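Local structure of NAD_Gly3P_dh, NAD-dependent glycerol-3-phosphate dehydrogenase (Streptosporangium roseum, 5OCM) at residues Leu168-Val171 and Ala172-Ile176; Gly175-Trp178 and Gly179-Ser183; Ser217-Ala220 and Gly221-Asp224; Ala281-Glu284 and Gln285-Pro289; Asn255-Leu258 and Pro259-Val262. The protein is an imine reductase of the HIBADH-related family that probably uses NADPH to reduce imines to amines. All coordinates share one frame; numbering follows the deposited sequence. Where two conformers were deposited one is given.

Interaction 1 (Leu168-Val171 and Ala172-Ile176); sequences LYDV and ALLGI. With 9RH (2,2,2-trifluoromethyl acetophenone hydrate), chain X.
Asp170 and Leu174 touch one turn apart on helix 165-192, the long helix that leads from the Rossmann-type nucleotide-binding domain into the helical C-terminal domain. The Asp170 side chain reaches forward to the next turn, its CG anti to the backbone N (chi1 -175°). This lays the carboxylate obliquely across Leu174, with OD1 3.5 Å from Leu174 CG. Leu174 has its CG anti to its own carbonyl carbon, and its two methyls reach the bound trifluoroacetophenone hydrate. CD1 sits 3.5 Å from O2 of the 9RH ligand, and CD2 is 3.5 Å from its ring atom C7. Leu174 is thus wedged between a carboxylate and the ligand, as part of the pocket wall. Cutting Leu174 back to an alanine would probably open a gap beside the ligand ring and leave one flank of the Asp170 carboxylate without its apolar cover. Asp170 is also near Ser94, a residue of the NADP(+) site, and Met120 of strand 113-120 packs on Asp170, Leu173 and Leu174. On the next flank, Leu173 folds back over the preceding turn, against the carbonyl of Tyr169. The Tyr169 ring itself meets Phe204 of the second subunit edge-to-face. The backbone keeps the regular i to i+4 pattern here. Leu174 N bonds to Asp170 O at 2.8 Å. Leu173 N reaches Tyr169 O at 2.9 Å, and Leu173 CG presses on the same Tyr169 oxygen at 3.2 Å.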
loop_
_atom_site.group_PDB
_atom_site.type_symbol
_atom_site.label_atom_id
_atom_site.label_comp_id
_atom_site.label_asym_id
_atom_site.label_seq_id
_atom_site.Cartn_x
_atom_site.Cartn_y
_atom_site.Cartn_z
ATOM N N LEU A 168 -17.435 -5.448 -6.100
ATOM C CA LEU A 168 -17.120 -4.033 -5.907
ATOM C C LEU A 168 -15.993 -3.855 -4.925
ATOM O O LEU A 168 -14.997 -3.141 -5.213
ATOM C CB LEU A 168 -18.383 -3.357 -5.397
ATOM C CG LEU A 168 -18.398 -1.882 -5.390
ATOM C CD1 LEU A 168 -18.266 -1.362 -6.813
ATOM C CD2 LEU A 168 -19.733 -1.407 -4.817
ATOM N N TYR A 169 -16.097 -4.523 -3.771
ATOM C CA TYR A 169 -14.969 -4.518 -2.819
ATOM C C TYR A 169 -13.714 -5.114 -3.420
ATOM O O TYR A 169 -12.630 -4.563 -3.264
ATOM C CB TYR A 169 -15.271 -5.312 -1.529
ATOM C CG TYR A 169 -16.012 -4.535 -0.462
ATOM C CD1 TYR A 169 -17.374 -4.234 -0.579
ATOM C CD2 TYR A 169 -15.346 -4.149 0.712
ATOM C CE1 TYR A 169 -18.038 -3.575 0.444
ATOM C CE2 TYR A 169 -16.023 -3.489 1.723
ATOM C CZ TYR A 169 -17.350 -3.204 1.594
ATOM O OH TYR A 169 -17.949 -2.557 2.658
ATOM N N ASP A 170 -13.854 -6.225 -4.115
ATOM C CA ASP A 170 -12.687 -6.911 -4.719
ATOM C C ASP A 170 -11.900 -5.991 -5.661
ATOM O O ASP A 170 -10.687 -5.829 -5.459
ATOM C CB ASP A 170 -13.196 -8.143 -5.461
ATOM C CG ASP A 170 -12.123 -9.028 -6.049
ATOM O OD1 ASP A 170 -10.983 -9.069 -5.518
ATOM O OD2 ASP A 170 -12.410 -9.710 -7.057
ATOM N N VAL A 171 -12.558 -5.383 -6.628
ATOM C CA VAL A 171 -11.777 -4.563 -7.575
ATOM C C VAL A 171 -11.183 -3.335 -6.894
ATOM O O VAL A 171 -10.050 -2.959 -7.221
ATOM C CB VAL A 171 -12.565 -4.169 -8.854
ATOM C CG1 VAL A 171 -13.054 -5.373 -9.569
ATOM C CG2 VAL A 171 -13.745 -3.259 -8.517
ATOM N N ALA A 172 -11.889 -2.761 -5.944
ATOM C CA ALA A 172 -11.358 -1.621 -5.160
ATOM C C ALA A 172 -10.114 -2.025 -4.412
ATOM O O ALA A 172 -9.116 -1.316 -4.426
ATOM C CB ALA A 172 -12.420 -1.091 -4.168
ATOM N N LEU A 173 -10.150 -3.196 -3.781
ATOM C CA LEU A 173 -8.982 -3.741 -3.057
ATOM C C LEU A 173 -7.852 -4.104 -3.994
ATOM O O LEU A 173 -6.684 -3.776 -3.714
ATOM C CB LEU A 173 -9.430 -4.929 -2.192
ATOM C CG LEU A 173 -10.359 -4.599 -1.016
ATOM C CD1 LEU A 173 -10.852 -5.925 -0.486
ATOM C CD2 LEU A 173 -9.673 -3.774 0.058
ATOM N N LEU A 174 -8.152 -4.727 -5.135
ATOM C CA LEU A 174 -7.079 -5.087 -6.070
ATOM C C LEU A 174 -6.382 -3.840 -6.606
ATOM O O LEU A 174 -5.163 -3.852 -6.801
ATOM C CB LEU A 174 -7.619 -5.960 -7.214
ATOM C CG LEU A 174 -8.184 -7.329 -6.771
ATOM C CD1 LEU A 174 -8.674 -8.089 -7.999
ATOM C CD2 LEU A 174 -7.165 -8.127 -6.039
ATOM N N GLY A 175 -7.114 -2.750 -6.817
ATOM C CA GLY A 175 -6.489 -1.475 -7.182
ATOM C C GLY A 175 -5.398 -1.052 -6.215
ATOM O O GLY A 175 -4.333 -0.551 -6.623
ATOM N N ILE A 176 -5.651 -1.275 -4.937
ATOM C CA ILE A 176 -4.678 -0.976 -3.877
ATOM C C ILE A 176 -3.455 -1.857 -4.026
ATOM O O ILE A 176 -2.306 -1.391 -3.861
ATOM C CB ILE A 176 -5.284 -1.031 -2.433
ATOM C CG1 ILE A 176 -6.479 -0.113 -2.350
ATOM C CG2 ILE A 176 -4.246 -0.623 -1.419
ATOM C CD1 ILE A 176 -7.228 -0.243 -1.013
HETATM O O1 9RH X . -4.205 -11.250 -10.017
HETATM C C1 9RH X . -5.256 -11.046 -9.120
HETATM O O2 9RH X . -5.875 -9.798 -9.228
HETATM C C2 9RH X . -4.833 -11.371 -7.695
HETATM C C3 9RH X . -3.513 -11.688 -7.408
HETATM C C4 9RH X . -3.100 -11.863 -6.101
HETATM C C5 9RH X . -4.000 -11.765 -5.069
HETATM C C6 9RH X . -5.309 -11.472 -5.342
HETATM C C7 9RH X . -5.731 -11.263 -6.648
HETATM C C8 9RH X . -6.264 -12.034 -9.623
HETATM F F1 9RH X . -6.528 -11.765 -10.900
HETATM F F2 9RH X . -7.410 -12.008 -8.881
HETATM F F3 9RH X . -5.696 -13.223 -9.535
#

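Interaction 2 (Gly175-Trp178 and Gly179-Ser183); sequences GIMW and GTLNS. With 9RH (2,2,2-trifluoromethyl acetophenone hydrate), chain X.
Trp178 and Gly179 bury the most surface here, with Met177 among the next, on one stretch of helix 165-192. The carbonyl O of Trp178 accepts the amide N of Asn182 at 2.8 Å. The Trp178 indole lines the ligand pocket, where CZ2 comes to 3.8 Å from O2 of the 9RH ligand. NE1 of the indole is hydrogen-bonded to His238 of the second subunit. The methyl CE of Met177 lies over one indole face, offset toward the rim. Met177 gets there by a bend at its far end: CG is anti to the backbone N (chi1 174°) and the chain then turns at chi3 (69°). The same side chain touches the ligand ring, with SD 3.9 Å from C4 of 9RH. Further back, Met177 CG rests on Leu181 CD1 at 3.6 Å. Gly179 donates its N to Gly175 O at 2.9 Å, and two glycines one turn apart keep this side of the helix slim. Beside it the carbonyl of Ile176 is gripped twice by Thr180. The amide N and the hydroxyl OG1 of Thr180 reach Ile176 O from opposite faces of its plane, OG1 at 2.9 Å and well above that plane. Thr180 OG1 is also hydrogen-bonded to Thr180 OG1 of the second subunit, so the two copies of helix 165-192 meet here. Thr241 of the second subunit holds the ligand by a hydrogen bond. This is a ligand pocket at a dimer interface, consistent with the active site of such reductases, with helix 165-192 as one wall.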
loop_
_atom_site.group_PDB
_atom_site.type_symbol
_atom_site.label_atom_id
_atom_site.label_comp_id
_atom_site.label_asym_id
_atom_site.label_seq_id
_atom_site.Cartn_x
_atom_site.Cartn_y
_atom_site.Cartn_z
ATOM N N GLY A 175 -7.114 -2.750 -6.817
ATOM C CA GLY A 175 -6.489 -1.475 -7.182
ATOM C C GLY A 175 -5.398 -1.052 -6.215
ATOM O O GLY A 175 -4.333 -0.551 -6.623
ATOM N N ILE A 176 -5.651 -1.275 -4.937
ATOM C CA ILE A 176 -4.678 -0.976 -3.877
ATOM C C ILE A 176 -3.455 -1.857 -4.026
ATOM O O ILE A 176 -2.306 -1.391 -3.861
ATOM C CB ILE A 176 -5.284 -1.031 -2.433
ATOM C CG1 ILE A 176 -6.479 -0.113 -2.350
ATOM C CG2 ILE A 176 -4.246 -0.623 -1.419
ATOM C CD1 ILE A 176 -7.228 -0.243 -1.013
ATOM N N MET A 177 -3.675 -3.130 -4.301
ATOM C CA MET A 177 -2.556 -4.041 -4.542
ATOM C C MET A 177 -1.641 -3.516 -5.674
ATOM O O MET A 177 -0.406 -3.471 -5.522
ATOM C CB MET A 177 -3.026 -5.459 -4.812
ATOM C CG MET A 177 -1.909 -6.394 -5.216
ATOM S SD MET A 177 -2.485 -8.066 -5.619
ATOM C CE MET A 177 -3.352 -7.686 -7.140
ATOM N N TRP A 178 -2.221 -3.145 -6.804
ATOM C CA TRP A 178 -1.369 -2.648 -7.928
ATOM C C TRP A 178 -0.689 -1.321 -7.570
ATOM O O TRP A 178 0.502 -1.143 -7.911
ATOM C CB TRP A 178 -2.092 -2.583 -9.269
ATOM C CG TRP A 178 -2.616 -3.904 -9.698
ATOM C CD1 TRP A 178 -1.903 -5.071 -9.836
ATOM C CD2 TRP A 178 -3.979 -4.232 -9.984
ATOM N NE1 TRP A 178 -2.744 -6.099 -10.163
ATOM C CE2 TRP A 178 -4.023 -5.623 -10.243
ATOM C CE3 TRP A 178 -5.138 -3.496 -10.023
ATOM C CZ2 TRP A 178 -5.187 -6.269 -10.548
ATOM C CZ3 TRP A 178 -6.311 -4.135 -10.321
ATOM C CH2 TRP A 178 -6.332 -5.524 -10.558
ATOM N N GLY A 179 -1.404 -0.452 -6.866
ATOM C CA GLY A 179 -0.854 0.857 -6.496
ATOM C C GLY A 179 0.375 0.672 -5.598
ATOM O O GLY A 179 1.411 1.313 -5.769
ATOM N N THR A 180 0.234 -0.249 -4.634
ATOM C CA THR A 180 1.278 -0.527 -3.643
ATOM C C THR A 180 2.433 -1.306 -4.317
ATOM O O THR A 180 3.617 -0.953 -4.145
ATOM C CB THR A 180 0.720 -1.319 -2.462
ATOM O OG1 THR A 180 -0.365 -0.591 -1.851
ATOM C CG2 THR A 180 1.787 -1.600 -1.447
ATOM N N LEU A 181 2.117 -2.345 -5.093
ATOM C CA LEU A 181 3.182 -3.123 -5.685
ATOM C C LEU A 181 3.965 -2.334 -6.761
ATOM O O LEU A 181 5.193 -2.430 -6.820
ATOM C CB LEU A 181 2.641 -4.410 -6.351
ATOM C CG LEU A 181 2.146 -5.479 -5.356
ATOM C CD1 LEU A 181 1.610 -6.623 -6.150
ATOM C CD2 LEU A 181 3.302 -5.943 -4.506
ATOM N N ASN A 182 3.261 -1.579 -7.586
ATOM C CA ASN A 182 3.966 -0.789 -8.601
ATOM C C ASN A 182 4.912 0.224 -7.973
ATOM O O ASN A 182 6.055 0.363 -8.419
ATOM C CB ASN A 182 2.998 -0.105 -9.562
ATOM C CG ASN A 182 2.414 -1.009 -10.611
ATOM O OD1 ASN A 182 2.881 -2.128 -10.801
ATOM N ND2 ASN A 182 1.381 -0.508 -11.325
ATOM N N SER A 183 4.461 0.923 -6.936
ATOM C CA SER A 183 5.312 1.898 -6.285
ATOM C C SER A 183 6.453 1.218 -5.513
ATOM O O SER A 183 7.573 1.732 -5.479
ATOM C CB SER A 183 4.472 2.850 -5.420
ATOM O OG SER A 183 3.760 2.153 -4.443
HETATM O O1 9RH X . -4.205 -11.250 -10.017
HETATM C C1 9RH X . -5.256 -11.046 -9.120
HETATM O O2 9RH X . -5.875 -9.798 -9.228
HETATM C C2 9RH X . -4.833 -11.371 -7.695
HETATM C C3 9RH X . -3.513 -11.688 -7.408
HETATM C C4 9RH X . -3.100 -11.863 -6.101
HETATM C C5 9RH X . -4.000 -11.765 -5.069
HETATM C C6 9RH X . -5.309 -11.472 -5.342
HETATM C C7 9RH X . -5.731 -11.263 -6.648
HETATM C C8 9RH X . -6.264 -12.034 -9.623
HETATM F F1 9RH X . -6.528 -11.765 -10.900
HETATM F F2 9RH X . -7.410 -12.008 -8.881
HETATM F F3 9RH X . -5.696 -13.223 -9.535
#

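Interaction 3 (Ser217-Ala220 and Gly221-Asp224); sequences SAYA and GQVD
Ser217 opens this turn of helix 198-225 with a weak bond, its carbonyl O lying 3.4 Å from Gly221 N. Ala218 follows with a firmer one. Its O accepts Gln222 N at 3.2 Å. Gln222 then runs its side chain out past Tyr219. CG is anti to the carbonyl carbon (chi1 -64°) and the chain is extended beyond it. This carries OE1 obliquely toward the Tyr219 ring, 4.5 Å from CD1, while NE2 is hydrogen-bonded to the carbonyl of Pro229. Tyr219 is buried, and its carbonyl makes the shortest backbone bond of the set, with O 2.8 Å from Val223 N. Val223 lays its CG2 against that same Tyr219 O at 3.3 Å. The Tyr219 hydroxyl is hydrogen-bonded to Asp232, a residue of the NADP(+) site. Leu181 of the second subunit packs against the ring. Ala220 closes the segment: its O accepts Asp224 N at 3.0 Å. Its methyl packs on Ala198 of the second subunit, where Asp224 also ends. The carboxylate of Asp224 folds back beside Ala220 O, with CG at 3.6 Å, and its oxygens bond to Thr199 OG1 and the backbone N of Ala198 there. This is i to i+4 helix near the end of helix 198-225, and it ties the Asp232 region to the start of the same helix in the second subunit. Ala198 begins that helix, so the charge of Asp224 probably suits the positive end of its dipole. Glu197 of that subunit is also close, and the two like charges are likely to raise the affinity of this pair for a proton.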
loop_
_atom_site.group_PDB
_atom_site.type_symbol
_atom_site.label_atom_id
_atom_site.label_comp_id
_atom_site.label_asym_id
_atom_site.label_seq_id
_atom_site.Cartn_x
_atom_site.Cartn_y
_atom_site.Cartn_z
ATOM N N SER A 217 -7.011 5.151 7.612
ATOM C CA SER A 217 -8.121 5.264 8.580
ATOM C C SER A 217 -8.485 6.724 8.877
ATOM O O SER A 217 -9.659 7.109 8.825
ATOM C CB SER A 217 -7.778 4.558 9.882
ATOM O OG SER A 217 -7.562 3.183 9.672
ATOM N N ALA A 218 -7.471 7.564 9.081
ATOM C CA ALA A 218 -7.747 9.006 9.336
ATOM C C ALA A 218 -8.409 9.708 8.145
ATOM O O ALA A 218 -9.407 10.459 8.293
ATOM C CB ALA A 218 -6.457 9.716 9.724
ATOM N N TYR A 219 -7.879 9.439 6.948
ATOM C CA TYR A 219 -8.348 10.085 5.732
ATOM C C TYR A 219 -9.738 9.582 5.387
ATOM O O TYR A 219 -10.564 10.347 4.859
ATOM C CB TYR A 219 -7.357 9.956 4.591
ATOM C CG TYR A 219 -6.018 10.628 4.859
ATOM C CD1 TYR A 219 -5.783 11.409 6.007
ATOM C CD2 TYR A 219 -4.991 10.501 3.942
ATOM C CE1 TYR A 219 -4.490 11.950 6.249
ATOM C CE2 TYR A 219 -3.721 11.039 4.196
ATOM C CZ TYR A 219 -3.486 11.744 5.318
ATOM O OH TYR A 219 -2.206 12.235 5.532
ATOM N N ALA A 220 -10.042 8.336 5.731
ATOM C CA ALA A 220 -11.387 7.828 5.472
ATOM C C ALA A 220 -12.426 8.633 6.249
ATOM O O ALA A 220 -13.522 8.936 5.763
ATOM C CB ALA A 220 -11.465 6.363 5.850
ATOM N N GLY A 221 -12.125 8.977 7.486
ATOM C CA GLY A 221 -13.014 9.802 8.291
ATOM C C GLY A 221 -13.224 11.168 7.650
ATOM O O GLY A 221 -14.341 11.677 7.584
ATOM N N GLN A 222 -12.144 11.766 7.156
ATOM C CA GLN A 222 -12.257 13.035 6.473
ATOM C C GLN A 222 -13.103 12.943 5.194
ATOM O O GLN A 222 -13.926 13.813 4.959
ATOM C CB GLN A 222 -10.874 13.618 6.177
ATOM C CG GLN A 222 -10.063 13.959 7.426
ATOM C CD GLN A 222 -8.855 14.871 7.094
ATOM O OE1 GLN A 222 -8.466 14.995 5.943
ATOM N NE2 GLN A 222 -8.347 15.589 8.079
ATOM N N VAL A 223 -12.929 11.873 4.432
ATOM C CA VAL A 223 -13.771 11.612 3.249
ATOM C C VAL A 223 -15.232 11.560 3.647
ATOM O O VAL A 223 -16.071 12.206 2.983
ATOM C CB VAL A 223 -13.347 10.358 2.500
ATOM C CG1 VAL A 223 -14.373 9.979 1.466
ATOM C CG2 VAL A 223 -11.979 10.525 1.838
ATOM N N ASP A 224 -15.561 10.867 4.735
ATOM C CA ASP A 224 -16.966 10.810 5.140
ATOM C C ASP A 224 -17.511 12.143 5.630
ATOM O O ASP A 224 -18.713 12.385 5.538
ATOM C CB ASP A 224 -17.161 9.691 6.127
ATOM C CG ASP A 224 -17.000 8.300 5.437
ATOM O OD1 ASP A 224 -17.135 8.185 4.157
ATOM O OD2 ASP A 224 -16.860 7.366 6.176
#

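Interaction 4 (Ala281-Glu284 and Gln285-Pro289); sequences AMIE and QFRSP
Gln285 begins with a tight bond: its N lies 2.8 Å from Met282 O. This is an i to i+3 step, and the donor stands well above the carbonyl plane, as the curled 3-10 backbone of 281-282 would suggest. The Gln285 side chain crosses that of Met282, with CG 3.8 Å from Met282 CE. A bend at chi2 (-52°) turns the amide back, so that NE2 donates to a water at 3.0 Å. That water in turn donates to Ala281 O. Phe286 repeats the backbone step, its N 3.0 Å from Ile283 O. The edge of its ring meets Ile283 CA near the ring plane, and CD2 sits 3.3 Å from Met282 O. Leu265 of helix 257-271 and Leu185 of the second subunit also pack on this ring. Arg287 adds a weak bond from its N to Ile283 O. Its guanidinium lies with one face over Ile283 CG1, CZ being 3.7 Å away. Val223 of helix 198-225 touches both residues of that pair. The turn is held by i to i+3 bonds, with a weak i to i+4 one, and by apolar contacts. Within the two segments the Arg287 guanidinium meets hydrocarbon; the Glu284 carboxylate does not pair with it and is hydrogen-bonded to Gln274.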
loop_
_atom_site.group_PDB
_atom_site.type_symbol
_atom_site.label_atom_id
_atom_site.label_comp_id
_atom_site.label_asym_id
_atom_site.label_seq_id
_atom_site.Cartn_x
_atom_site.Cartn_y
_atom_site.Cartn_z
ATOM N N ALA A 281 -8.348 15.394 0.687
ATOM C CA ALA A 281 -9.047 16.201 -0.310
ATOM C C ALA A 281 -8.883 15.662 -1.728
ATOM O O ALA A 281 -9.734 15.920 -2.613
ATOM C CB ALA A 281 -8.600 17.631 -0.232
ATOM N N MET A 282 -7.837 14.855 -1.958
ATOM C CA MET A 282 -7.635 14.178 -3.236
ATOM C C MET A 282 -8.779 13.273 -3.637
ATOM O O MET A 282 -8.909 12.963 -4.833
ATOM C CB MET A 282 -6.337 13.376 -3.212
ATOM C CG MET A 282 -5.112 14.270 -3.219
ATOM S SD MET A 282 -4.923 15.252 -4.720
ATOM C CE MET A 282 -4.934 13.997 -5.958
ATOM N N ILE A 283 -9.649 12.874 -2.698
ATOM C CA ILE A 283 -10.807 12.103 -3.063
ATOM C C ILE A 283 -11.586 12.765 -4.203
ATOM O O ILE A 283 -12.162 12.057 -5.064
ATOM C CB ILE A 283 -11.780 11.907 -1.836
ATOM C CG1 ILE A 283 -12.923 10.969 -2.153
ATOM C CG2 ILE A 283 -12.353 13.215 -1.298
ATOM C CD1 ILE A 283 -12.446 9.554 -2.362
ATOM N N GLU A 284 -11.608 14.111 -4.227
ATOM C CA GLU A 284 -12.381 14.826 -5.250
ATOM C C GLU A 284 -11.835 14.561 -6.668
ATOM O O GLU A 284 -12.582 14.622 -7.626
ATOM C CB GLU A 284 -12.429 16.333 -4.967
ATOM C CG GLU A 284 -13.071 16.660 -3.620
ATOM C CD GLU A 284 -13.307 18.116 -3.333
ATOM O OE1 GLU A 284 -12.771 18.937 -4.056
ATOM O OE2 GLU A 284 -14.051 18.404 -2.381
ATOM N N GLN A 285 -10.551 14.210 -6.792
ATOM C CA GLN A 285 -9.992 13.876 -8.103
ATOM C C GLN A 285 -10.366 12.486 -8.610
ATOM O O GLN A 285 -10.186 12.198 -9.781
ATOM C CB GLN A 285 -8.481 14.044 -8.091
ATOM C CG GLN A 285 -8.057 15.443 -7.640
ATOM C CD GLN A 285 -8.783 16.522 -8.440
ATOM O OE1 GLN A 285 -9.017 16.370 -9.662
ATOM N NE2 GLN A 285 -9.183 17.584 -7.765
ATOM N N PHE A 286 -10.902 11.625 -7.741
ATOM C CA PHE A 286 -11.283 10.262 -8.119
ATOM C C PHE A 286 -12.750 10.051 -8.365
ATOM O O PHE A 286 -13.106 9.042 -8.997
ATOM C CB PHE A 286 -10.708 9.265 -7.134
ATOM C CG PHE A 286 -9.209 9.326 -7.038
ATOM C CD1 PHE A 286 -8.405 8.873 -8.077
ATOM C CD2 PHE A 286 -8.597 9.896 -5.958
ATOM C CE1 PHE A 286 -7.027 8.962 -7.991
ATOM C CE2 PHE A 286 -7.223 9.983 -5.864
ATOM C CZ PHE A 286 -6.425 9.555 -6.911
ATOM N N ARG A 287 -13.572 11.032 -8.032
ATOM C CA ARG A 287 -15.013 10.940 -8.144
ATOM C C ARG A 287 -15.555 11.017 -9.563
ATOM O O ARG A 287 -16.688 10.495 -9.824
ATOM C CB ARG A 287 -15.690 12.046 -7.361
ATOM C CG ARG A 287 -15.407 11.964 -5.855
ATOM C CD ARG A 287 -16.579 11.705 -4.998
ATOM N NE ARG A 287 -16.344 11.854 -3.581
ATOM C CZ ARG A 287 -16.613 10.936 -2.630
ATOM N NH1 ARG A 287 -16.876 9.631 -2.909
ATOM N NH2 ARG A 287 -16.474 11.308 -1.363
ATOM N N SER A 288 -14.823 11.674 -10.460
ATOM C CA SER A 288 -15.300 11.876 -11.846
ATOM C C SER A 288 -14.239 11.589 -12.895
ATOM O O SER A 288 -13.036 11.713 -12.613
ATOM C CB SER A 288 -15.744 13.322 -12.029
ATOM O OG SER A 288 -16.796 13.592 -11.132
ATOM N N PRO A 289 -14.702 11.288 -14.125
ATOM C CA PRO A 289 -13.729 11.123 -15.222
ATOM C C PRO A 289 -12.849 12.372 -15.408
ATOM O O PRO A 289 -13.311 13.484 -15.120
ATOM C CB PRO A 289 -14.623 10.902 -16.443
ATOM C CG PRO A 289 -15.912 10.438 -15.898
ATOM C CD PRO A 289 -16.086 11.169 -14.612
HETATM O O HOH W 1 -9.045 17.599 -4.808
#

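Interaction 5 (Asn255-Leu258 and Pro259-Val262)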
loop_
_atom_site.group_PDB
_atom_site.type_symbol
_atom_site.label_atom_id
_atom_site.label_comp_id
_atom_site.label_asym_id
_atom_site.label_seq_id
_atom_site.Cartn_x
_atom_site.Cartn_y
_atom_site.Cartn_z
ATOM N N ASN A 255 12.329 4.740 -14.455
ATOM C CA ASN A 255 11.028 5.191 -14.980
ATOM C C ASN A 255 10.387 6.207 -14.041
ATOM O O ASN A 255 10.503 6.048 -12.824
ATOM C CB ASN A 255 10.138 3.969 -15.133
ATOM C CG ASN A 255 8.816 4.276 -15.804
ATOM O OD1 ASN A 255 7.857 4.650 -15.148
ATOM N ND2 ASN A 255 8.762 4.111 -17.118
ATOM N N THR A 256 9.707 7.221 -14.549
ATOM C CA THR A 256 9.034 8.201 -13.732
ATOM C C THR A 256 7.529 8.296 -13.949
ATOM O O THR A 256 6.906 9.230 -13.463
ATOM C CB THR A 256 9.603 9.628 -13.926
ATOM O OG1 THR A 256 9.385 10.025 -15.272
ATOM C CG2 THR A 256 11.089 9.629 -13.657
ATOM N N GLU A 257 6.942 7.360 -14.669
ATOM C CA GLU A 257 5.496 7.422 -14.937
ATOM C C GLU A 257 4.621 7.444 -13.689
ATOM O O GLU A 257 3.603 8.165 -13.676
ATOM C CB GLU A 257 5.071 6.285 -15.835
ATOM C CG GLU A 257 5.609 6.554 -17.230
ATOM C CD GLU A 257 5.405 5.479 -18.211
ATOM O OE1 GLU A 257 6.243 4.540 -18.289
ATOM O OE2 GLU A 257 4.417 5.655 -18.936
ATOM N N LEU A 258 4.993 6.657 -12.668
ATOM C CA LEU A 258 4.178 6.689 -11.434
ATOM C C LEU A 258 4.136 8.037 -10.726
ATOM O O LEU A 258 3.037 8.578 -10.516
ATOM C CB LEU A 258 4.587 5.563 -10.467
ATOM C CG LEU A 258 4.405 4.132 -10.949
ATOM C CD1 LEU A 258 4.910 3.264 -9.816
ATOM C CD2 LEU A 258 2.962 3.761 -11.341
ATOM N N PRO A 259 5.304 8.610 -10.348
ATOM C CA PRO A 259 5.204 9.868 -9.651
ATOM C C PRO A 259 4.728 11.003 -10.569
ATOM O O PRO A 259 4.172 11.954 -10.069
ATOM C CB PRO A 259 6.640 10.134 -9.140
ATOM C CG PRO A 259 7.483 9.331 -10.047
ATOM C CD PRO A 259 6.671 8.108 -10.367
ATOM N N ARG A 260 4.934 10.918 -11.875
ATOM C CA ARG A 260 4.347 11.905 -12.771
ATOM C C ARG A 260 2.821 11.911 -12.739
ATOM O O ARG A 260 2.230 12.987 -12.726
ATOM C CB ARG A 260 4.834 11.804 -14.210
ATOM C CG ARG A 260 6.271 12.399 -14.237
ATOM C CD ARG A 260 6.901 12.612 -15.615
ATOM N NE ARG A 260 7.221 11.360 -16.302
ATOM C CZ ARG A 260 6.486 10.735 -17.224
ATOM N NH1 ARG A 260 6.956 9.634 -17.758
ATOM N NH2 ARG A 260 5.298 11.213 -17.684
ATOM N N LEU A 261 2.204 10.730 -12.668
ATOM C CA LEU A 261 0.733 10.686 -12.516
ATOM C C LEU A 261 0.306 11.210 -11.141
ATOM O O LEU A 261 -0.696 11.932 -11.030
ATOM C CB LEU A 261 0.140 9.301 -12.799
ATOM C CG LEU A 261 -1.388 9.190 -12.678
ATOM C CD1 LEU A 261 -2.128 10.200 -13.588
ATOM C CD2 LEU A 261 -1.870 7.794 -12.966
ATOM N N VAL A 262 1.082 10.888 -10.100
ATOM C CA VAL A 262 0.816 11.411 -8.737
ATOM C C VAL A 262 0.815 12.951 -8.797
ATOM O O VAL A 262 -0.102 13.603 -8.248
ATOM C CB VAL A 262 1.841 10.881 -7.713
ATOM C CG1 VAL A 262 1.731 11.592 -6.365
ATOM C CG2 VAL A 262 1.708 9.346 -7.565
HETATM O O HOH W 2 9.605 7.681 -17.737
#
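The first turn of helix 257-271 is closed by i to i+4 bonds, with Arg260 N 3.0 Å from Thr256 O and then Leu261 N to Glu257 O and Val262 N to Leu258 O. Thr256 and Arg260 also join through their side chains. Arg260 NE donates to Thr256 OG1 at 2.7 Å, nearly straight (166°), and the oxygen lies in the guanidinium plane. The torsion of Thr256 (chi1 63°) sets OG1 between the backbone N and the carbonyl carbon, facing the arginine. A water at the same guanidinium edge accepts from Arg260 NH1 and from Thr256 N. A valine in place of Thr256 would probably leave Arg260 NE without its acceptor and the guanidinium freer to turn. Thr256 takes the N-cap position but makes no capping bond with its side chain. Just before it, Asn255 forms an Asx turn, its OD1 2.9 Å from Glu257 N. Asn255 ND2 donates to Glu257 OE1 at 2.8 Å, the oxygen lying in the Asn255 amide plane. That carboxylate oxygen also takes a salt bridge from Arg268 of the second subunit. Glu257 does not bridge to Arg260. Its CG comes 3.4 Å from Arg260 NH1, and its CA lies over one guanidinium face. Pro259 has no amide hydrogen, which is tolerated in the first turn of a helix. Its ring packs on Leu245 and Ile246 of helix 235-252, and its CG lies 3.5 Å from Thr256 O.

Along the chain the order is interaction 1, 2, 3, 5, 4, all in the C-terminal domain and all touched by the second subunit. Interactions 1 and 2 share Gly175 and Ile176 on helix 165-192, with centres about 11 Å apart. Interaction 5 starts helix 257-271, about 13 Å from interaction 2 between centres; Leu258 CD1 packs on Asn182 O at 3.4 Å. Interaction 3, on helix 198-225, touches interaction 4, where Val223 CG2 meets Ile283 CB at 3.9 Å. Interactions 3 and 5 are the farthest apart, about 25 Å between centres. Interactions 1 and 2 line the ligand pocket, while 3, 4 and 5 lie in the surrounding helices that meet the second subunit.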